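Local coordinates for putative RNase YutE (PDB 1YLM), which probably acts as the RNase toxin of a putative type VII toxin-antitoxin system, and is probably neutralised by its cognate antitoxin YutD, at residues Leu44-Glu47 / Cys48-Thr52; Lys127-Arg130 / Ser131-Thr135; Ser7-Glu10 / Lys11-Phe15. All blocks are in the same frame, centred on the assembly; numbering follows the deposited sequence.

Interaction 1 (Leu44-Glu47 / Cys48-Thr52); sequences LLIE and CILDT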
loop_
_atom_site.group_PDB
_atom_site.type_symbol
_atom_site.label_atom_id
_atom_site.label_comp_id
_atom_site.label_asym_id
_atom_site.label_seq_id
_atom_site.Cartn_x
_atom_site.Cartn_y
_atom_site.Cartn_z
ATOM N N LEU A 44 -3.199 -2.022 5.918
ATOM C CA LEU A 44 -3.235 -3.445 6.301
ATOM C C LEU A 44 -4.607 -3.935 6.776
ATOM O O LEU A 44 -5.023 -5.031 6.393
ATOM C CB LEU A 44 -2.140 -3.773 7.319
ATOM C CG LEU A 44 -0.705 -3.585 6.795
ATOM C CD1 LEU A 44 0.307 -3.781 7.924
ATOM C CD2 LEU A 44 -0.395 -4.497 5.588
ATOM N N LEU A 45 -5.291 -3.151 7.611
ATOM C CA LEU A 45 -6.637 -3.513 8.085
ATOM C C LEU A 45 -7.586 -3.724 6.893
ATOM O O LEU A 45 -8.281 -4.746 6.798
ATOM C CB LEU A 45 -7.195 -2.434 9.037
ATOM C CG LEU A 45 -6.483 -2.225 10.382
ATOM C CD1 LEU A 45 -7.135 -1.086 11.171
ATOM C CD2 LEU A 45 -6.448 -3.520 11.196
ATOM N N ILE A 46 -7.584 -2.759 5.975
ATOM C CA ILE A 46 -8.425 -2.802 4.762
ATOM C C ILE A 46 -8.107 -4.038 3.896
ATOM O O ILE A 46 -9.020 -4.779 3.499
ATOM C CB ILE A 46 -8.273 -1.495 3.914
ATOM C CG1 ILE A 46 -8.859 -0.296 4.686
ATOM C CG2 ILE A 46 -8.975 -1.670 2.553
ATOM C CD1 ILE A 46 -8.514 1.095 4.104
ATOM N N GLU A 47 -6.821 -4.251 3.606
ATOM C CA GLU A 47 -6.388 -5.372 2.753
ATOM C C GLU A 47 -6.758 -6.730 3.356
ATOM O O GLU A 47 -7.205 -7.623 2.628
ATOM C CB GLU A 47 -4.884 -5.329 2.466
ATOM C CG GLU A 47 -4.399 -4.228 1.510
ATOM C CD GLU A 47 -5.326 -3.987 0.321
ATOM O OE1 GLU A 47 -5.294 -4.733 -0.700
ATOM O OE2 GLU A 47 -6.083 -3.024 0.415
ATOM N N CYS A 48 -6.572 -6.872 4.671
ATOM C CA CYS A 48 -6.951 -8.087 5.384
ATOM C C CYS A 48 -8.454 -8.349 5.254
ATOM O O CYS A 48 -8.861 -9.497 5.044
ATOM C CB CYS A 48 -6.610 -7.980 6.863
ATOM S SG CYS A 48 -4.840 -8.139 7.279
ATOM N N ILE A 49 -9.268 -7.299 5.382
ATOM C CA ILE A 49 -10.724 -7.470 5.245
ATOM C C ILE A 49 -11.080 -7.889 3.822
ATOM O O ILE A 49 -11.856 -8.833 3.623
ATOM C CB ILE A 49 -11.498 -6.208 5.640
ATOM C CG1 ILE A 49 -11.343 -5.937 7.149
ATOM C CG2 ILE A 49 -12.984 -6.331 5.228
ATOM C CD1 ILE A 49 -11.756 -4.489 7.538
ATOM N N LEU A 50 -10.522 -7.191 2.836
ATOM C CA LEU A 50 -10.844 -7.487 1.430
ATOM C C LEU A 50 -10.382 -8.877 1.011
ATOM O O LEU A 50 -11.118 -9.599 0.326
ATOM C CB LEU A 50 -10.227 -6.438 0.510
ATOM C CG LEU A 50 -10.803 -5.023 0.671
ATOM C CD1 LEU A 50 -10.083 -4.048 -0.236
ATOM C CD2 LEU A 50 -12.336 -4.974 0.451
ATOM N N ASP A 51 -9.160 -9.233 1.425
ATOM C CA ASP A 51 -8.560 -10.519 1.070
ATOM C C ASP A 51 -9.339 -11.656 1.721
ATOM O O ASP A 51 -9.674 -12.650 1.056
ATOM C CB ASP A 51 -7.071 -10.561 1.487
ATOM C CG ASP A 51 -6.159 -9.792 0.512
ATOM O OD1 ASP A 51 -6.592 -9.498 -0.616
ATOM O OD2 ASP A 51 -5.003 -9.506 0.869
ATOM N N THR A 52 -9.656 -11.488 3.003
ATOM C CA THR A 52 -10.488 -12.468 3.731
ATOM C C THR A 52 -11.876 -12.592 3.091
ATOM O O THR A 52 -12.369 -13.713 2.844
ATOM C CB THR A 52 -10.597 -12.129 5.238
ATOM O OG1 THR A 52 -9.289 -12.216 5.829
ATOM C CG2 THR A 52 -11.520 -13.138 5.946
HETATM O O HOH W 1 -6.344 -7.079 -1.912
#
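Glu47 and Asp51 lie one turn apart on helix 32-59, and their carboxylates are joined by a water. This water lies 2.8 Å from Glu47 OE1 and 2.8 Å from Asp51 OD1 and bridges the two. The acids do not touch: Glu47 OE1 and Asp51 OD1 stay 4.9 Å apart. Each has a stronger partner beyond the segments. Glu47 OE2 forms a salt bridge with Arg96, the active-site residue by similarity. Asp51 OD2 is hydrogen-bonded to Tyr103 OH of the second subunit. Arg96 and, on the second subunit, Tyr103 are the first and last residues of the predicted RX(4)HXY motif, so the motifs of both subunits meet here. The Glu47 chain is turned about its CB-CG bond (chi2 -40°), and its OE2 lies 4.2 Å from Leu50 CD1. The carboxylate therefore borders an apolar patch.

In that patch Ile46 and Leu50 run side by side and point the same way. Ile46 CG2 meets Leu50 CD1 at 3.8 Å. Ile46 CG2 is the branch that does the touching because it lies anti to the backbone N, with CG1 beside that N (chi1 -67°).

Cys48 turns SG back along the helix, 3.2 Å from Leu44 O. Thr52 OG1 donates to Cys48 O at 2.9 Å. Thr52 N binds the same oxygen from the opposite face of its plane, so two bonds grip this carbonyl. The backbone bonds from Cys48 N to Leu44 O through Asp51 N to Glu47 O keep the turns regular.

Several helices surround these turns. Tyr103 of the second subunit packs on Leu44, Glu47 and Cys48. Leu45, Cys48 and Thr52 face helix 6-23. Ile46, Ile49 and Leu50 pack on helix 83-93, and Ile46 and Leu50 also meet helix 96-100. Ile49 and Thr52 reach helix 119-137.

Interaction 2 (Lys127-Arg130 / Ser131-Thr135); sequences KRIR and SYLET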
loop_
_atom_site.group_PDB
_atom_site.type_symbol
_atom_site.label_atom_id
_atom_site.label_comp_id
_atom_site.label_asym_id
_atom_site.label_seq_id
_atom_site.Cartn_x
_atom_site.Cartn_y
_atom_site.Cartn_z
ATOM N N LYS A 127 -13.941 -12.426 14.695
ATOM C CA LYS A 127 -14.909 -13.278 15.384
ATOM C C LYS A 127 -16.012 -13.773 14.430
ATOM O O LYS A 127 -16.339 -14.962 14.423
ATOM C CB LYS A 127 -15.542 -12.538 16.569
ATOM C CG LYS A 127 -14.539 -11.991 17.589
ATOM C CD LYS A 127 -15.259 -11.243 18.740
ATOM C CE LYS A 127 -16.365 -12.118 19.370
ATOM N NZ LYS A 127 -16.648 -11.763 20.818
ATOM N N ARG A 128 -16.590 -12.863 13.651
ATOM C CA ARG A 128 -17.611 -13.214 12.654
ATOM C C ARG A 128 -17.084 -14.244 11.662
ATOM O O ARG A 128 -17.760 -15.236 11.367
ATOM C CB ARG A 128 -18.066 -11.977 11.862
ATOM C CG ARG A 128 -18.699 -10.886 12.703
ATOM C CD ARG A 128 -20.118 -11.190 13.146
ATOM N NE ARG A 128 -20.583 -10.105 14.019
ATOM C CZ ARG A 128 -20.458 -10.093 15.345
ATOM N NH1 ARG A 128 -19.924 -11.129 15.990
ATOM N NH2 ARG A 128 -20.886 -9.040 16.040
ATOM N N ILE A 129 -15.889 -13.998 11.128
ATOM C CA ILE A 129 -15.293 -14.935 10.175
ATOM C C ILE A 129 -15.069 -16.322 10.795
ATOM O O ILE A 129 -15.401 -17.343 10.184
ATOM C CB ILE A 129 -13.959 -14.427 9.578
ATOM C CG1 ILE A 129 -14.136 -13.078 8.839
ATOM C CG2 ILE A 129 -13.389 -15.468 8.633
ATOM C CD1 ILE A 129 -15.162 -13.082 7.673
ATOM N N ARG A 130 -14.484 -16.352 11.985
ATOM C CA ARG A 130 -14.210 -17.620 12.649
ATOM C C ARG A 130 -15.470 -18.396 12.979
ATOM O O ARG A 130 -15.468 -19.606 12.810
ATOM C CB ARG A 130 -13.380 -17.425 13.912
ATOM C CG ARG A 130 -11.952 -17.037 13.650
ATOM C CD ARG A 130 -11.276 -16.796 14.982
ATOM N NE ARG A 130 -9.938 -16.288 14.785
ATOM C CZ ARG A 130 -9.507 -15.114 15.224
ATOM N NH1 ARG A 130 -10.290 -14.322 15.956
ATOM N NH2 ARG A 130 -8.263 -14.765 14.958
ATOM N N SER A 131 -16.524 -17.717 13.453
ATOM C CA SER A 131 -17.812 -18.383 13.749
ATOM C C SER A 131 -18.386 -19.012 12.496
ATOM O O SER A 131 -18.870 -20.136 12.525
ATOM C CB SER A 131 -18.858 -17.415 14.332
ATOM O OG SER A 131 -18.374 -16.762 15.495
ATOM N N TYR A 132 -18.327 -18.282 11.391
ATOM C CA TYR A 132 -18.804 -18.786 10.117
ATOM C C TYR A 132 -18.017 -20.018 9.681
ATOM O O TYR A 132 -18.608 -21.027 9.305
ATOM C CB TYR A 132 -18.735 -17.696 9.044
ATOM C CG TYR A 132 -19.603 -17.981 7.840
ATOM C CD1 TYR A 132 -20.921 -17.521 7.779
ATOM C CD2 TYR A 132 -19.108 -18.721 6.770
ATOM C CE1 TYR A 132 -21.721 -17.785 6.659
ATOM C CE2 TYR A 132 -19.890 -18.987 5.647
ATOM C CZ TYR A 132 -21.192 -18.523 5.599
ATOM O OH TYR A 132 -21.941 -18.818 4.484
ATOM N N LEU A 133 -16.691 -19.937 9.756
ATOM C CA LEU A 133 -15.812 -21.064 9.439
ATOM C C LEU A 133 -16.137 -22.291 10.301
ATOM O O LEU A 133 -16.274 -23.408 9.793
ATOM C CB LEU A 133 -14.341 -20.650 9.625
ATOM C CG LEU A 133 -13.771 -19.672 8.585
ATOM C CD1 LEU A 133 -12.390 -19.142 8.959
ATOM C CD2 LEU A 133 -13.749 -20.337 7.203
ATOM N N GLU A 134 -16.261 -22.068 11.604
ATOM C CA GLU A 134 -16.534 -23.150 12.552
ATOM C C GLU A 134 -17.898 -23.783 12.298
ATOM O O GLU A 134 -18.034 -25.011 12.343
ATOM C CB GLU A 134 -16.439 -22.632 13.982
ATOM C CG GLU A 134 -14.992 -22.344 14.435
ATOM C CD GLU A 134 -14.918 -21.363 15.605
ATOM O OE1 GLU A 134 -15.987 -20.949 16.128
ATOM O OE2 GLU A 134 -13.787 -21.003 16.008
ATOM N N THR A 135 -18.897 -22.944 12.016
ATOM C CA THR A 135 -20.263 -23.410 11.736
ATOM C C THR A 135 -20.345 -24.212 10.443
ATOM O O THR A 135 -20.999 -25.259 10.400
ATOM C CB THR A 135 -21.280 -22.231 11.731
ATOM O OG1 THR A 135 -21.245 -21.593 13.014
ATOM C CG2 THR A 135 -22.692 -22.720 11.461
HETATM O O HOH W 2 -19.713 -14.054 15.609
#
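Ile129 and Leu133 make the tight part of these successive turns of helix 119-137. Ile129 CG2 touches Leu133 CD1 at 3.8 Å, and the two side chains slant across each other. Both are buried. Leu133 N donates to Ile129 O at 2.9 Å, a nearly straight bond (167° at the hydrogen).

The opposing side is polar and looser. Ser131 is exposed, and its OG turns back over the preceding turn, beside its own N (chi1 -56°). From there Ser131 OG donates to Lys127 O at 2.9 Å, from above the carbonyl plane. Ser131 N reaches the same oxygen from the other face. A water accepts from Arg128 NH1 and donates to Ser131 OG, linking the two side chains. The guanidinium of Arg128 also has a salt bridge to Glu85. Arg130 and exposed Glu134 make no ion pair: Arg130 NE and Glu134 OE2 are 6.2 Å apart. Arg130 is bridged instead to Glu17.

Helix 119-137 lays its buried side on two helices. Ile129 packs on Ile9 and Leu13 of helix 6-23 and, like Leu133, on Met56 of helix 32-59. Tyr132 meets Phe60 edge-to-face.

Interaction 3 (Ser7-Glu10 / Lys11-Phe15); sequences SKIE and KTLGF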
loop_
_atom_site.group_PDB
_atom_site.type_symbol
_atom_site.label_atom_id
_atom_site.label_comp_id
_atom_site.label_asym_id
_atom_site.label_seq_id
_atom_site.Cartn_x
_atom_site.Cartn_y
_atom_site.Cartn_z
ATOM N N SER A 7 -6.323 -21.904 5.979
ATOM C CA SER A 7 -4.973 -21.500 6.443
ATOM C C SER A 7 -4.679 -20.014 6.149
ATOM O O SER A 7 -4.267 -19.270 7.037
ATOM C CB SER A 7 -3.904 -22.352 5.752
ATOM O OG SER A 7 -4.031 -23.693 6.154
ATOM N N LYS A 8 -4.905 -19.609 4.905
ATOM C CA LYS A 8 -4.697 -18.227 4.477
ATOM C C LYS A 8 -5.575 -17.280 5.289
ATOM O O LYS A 8 -5.092 -16.254 5.783
ATOM C CB LYS A 8 -5.000 -18.082 2.979
ATOM C CG LYS A 8 -4.715 -16.688 2.414
ATOM C CD LYS A 8 -4.889 -16.672 0.907
ATOM C CE LYS A 8 -4.583 -15.298 0.325
ATOM N NZ LYS A 8 -5.632 -14.287 0.629
ATOM N N ILE A 9 -6.857 -17.620 5.438
ATOM C CA ILE A 9 -7.809 -16.750 6.129
ATOM C C ILE A 9 -7.363 -16.609 7.577
ATOM O O ILE A 9 -7.257 -15.501 8.106
ATOM C CB ILE A 9 -9.277 -17.284 6.056
ATOM C CG1 ILE A 9 -9.795 -17.263 4.608
ATOM C CG2 ILE A 9 -10.209 -16.467 6.990
ATOM C CD1 ILE A 9 -11.081 -18.067 4.386
ATOM N N GLU A 10 -7.066 -17.727 8.220
ATOM C CA GLU A 10 -6.799 -17.653 9.641
ATOM C C GLU A 10 -5.446 -17.062 10.099
ATOM O O GLU A 10 -5.419 -16.200 10.999
ATOM C CB GLU A 10 -6.917 -19.064 10.290
ATOM C CG GLU A 10 -8.309 -19.718 10.247
ATOM C CD GLU A 10 -8.385 -21.111 10.907
ATOM O OE1 GLU A 10 -7.334 -21.764 11.093
ATOM O OE2 GLU A 10 -9.517 -21.541 11.246
ATOM N N LYS A 11 -4.340 -17.371 9.433
ATOM C CA LYS A 11 -3.265 -16.407 9.138
ATOM C C LYS A 11 -3.493 -14.925 8.973
ATOM O O LYS A 11 -2.897 -14.131 9.716
ATOM C CB LYS A 11 -2.154 -16.998 8.248
ATOM C CG LYS A 11 -1.566 -18.294 8.874
ATOM C CD LYS A 11 -0.705 -19.113 7.885
ATOM C CE LYS A 11 -0.561 -20.612 8.281
ATOM N NZ LYS A 11 0.073 -21.420 7.157
ATOM N N THR A 12 -4.342 -14.552 8.031
ATOM C CA THR A 12 -4.567 -13.125 7.866
ATOM C C THR A 12 -5.402 -12.503 8.988
ATOM O O THR A 12 -5.185 -11.341 9.333
ATOM C CB THR A 12 -4.914 -12.677 6.400
ATOM O OG1 THR A 12 -6.218 -12.112 6.289
ATOM C CG2 THR A 12 -4.611 -13.726 5.383
ATOM N N LEU A 13 -6.312 -13.280 9.590
ATOM C CA LEU A 13 -7.044 -12.809 10.776
ATOM C C LEU A 13 -6.127 -12.533 11.970
ATOM O O LEU A 13 -6.299 -11.546 12.674
ATOM C CB LEU A 13 -8.150 -13.808 11.174
ATOM C CG LEU A 13 -9.368 -13.957 10.248
ATOM C CD1 LEU A 13 -10.386 -14.903 10.892
ATOM C CD2 LEU A 13 -10.015 -12.638 9.944
ATOM N N GLY A 14 -5.152 -13.412 12.201
ATOM C CA GLY A 14 -4.169 -13.191 13.274
ATOM C C GLY A 14 -3.348 -11.931 13.053
ATOM O O GLY A 14 -3.124 -11.152 13.981
ATOM N N PHE A 15 -2.882 -11.752 11.811
ATOM C CA PHE A 15 -2.129 -10.568 11.415
ATOM C C PHE A 15 -2.963 -9.311 11.649
ATOM O O PHE A 15 -2.491 -8.341 12.250
ATOM C CB PHE A 15 -1.800 -10.695 9.936
ATOM C CG PHE A 15 -0.916 -9.600 9.399
ATOM C CD1 PHE A 15 0.479 -9.688 9.525
ATOM C CD2 PHE A 15 -1.475 -8.518 8.714
ATOM C CE1 PHE A 15 1.306 -8.676 8.988
ATOM C CE2 PHE A 15 -0.655 -7.508 8.179
ATOM C CZ PHE A 15 0.726 -7.594 8.324
#
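This is a contact between successive turns of helix 6-23, near the start of the chain, with one apolar side turned into the helical bundle. Ile9 and Leu13 carry that side. They lie alongside each other and point the same way, with Ile9 CG2 4.2 Å from Leu13 CG. Beneath them Leu13 N donates to Ile9 O at 2.8 Å. Gly14 N donates to Glu10 O at 3.0 Å.

Ser7, Glu10 and Lys11 make the more open, polar side. Lys11 is extended and runs back along the helix past Ser7. Its CG stands opposite the carbonyl carbon (chi1 -55°), which lays the chain over Ser7 O, with Lys11 CG 3.4 Å from that oxygen. The backbone bond from Lys11 N to Ser7 O is weak, bent to 133° at the hydrogen. Glu10 forms a salt bridge with Arg6.

A further side faces the dimer partner. There buried Thr12 and Phe15, joined by Lys11, pack on Leu104 of the second subunit. The placing of the Thr12 side chain against Lys8 O is doubtful in the model.

Ile9 meets helices 32-59 and 119-137, and Leu13 also packs on the latter. Lys8 forms a salt bridge with Asp55 of helix 32-59. A helix with an apolar stripe inward and polar residues mostly on its other faces is typical of an all-helical bundle, here that of a HepT-like homodimer.

How the interactions relate
Along the chain interaction 3 comes first, on helix 6-23. Interaction 1 follows on helix 32-59 and interaction 2 on helix 119-137. The centres of interactions 1 and 3 are about 10 Å apart, those of 2 and 3 about 12 Å, and those of 1 and 2 about 16 Å. All three touch one another. Ile9, Thr52 and Ile129 meet where the three helices come together, so residues distant in sequence share one core. Interactions 1 and 3 also reach the second subunit, whereas interaction 2 does not. Interaction 1 itself borders the probable active site and reaches the second subunit, so the site lies close to the dimer interface.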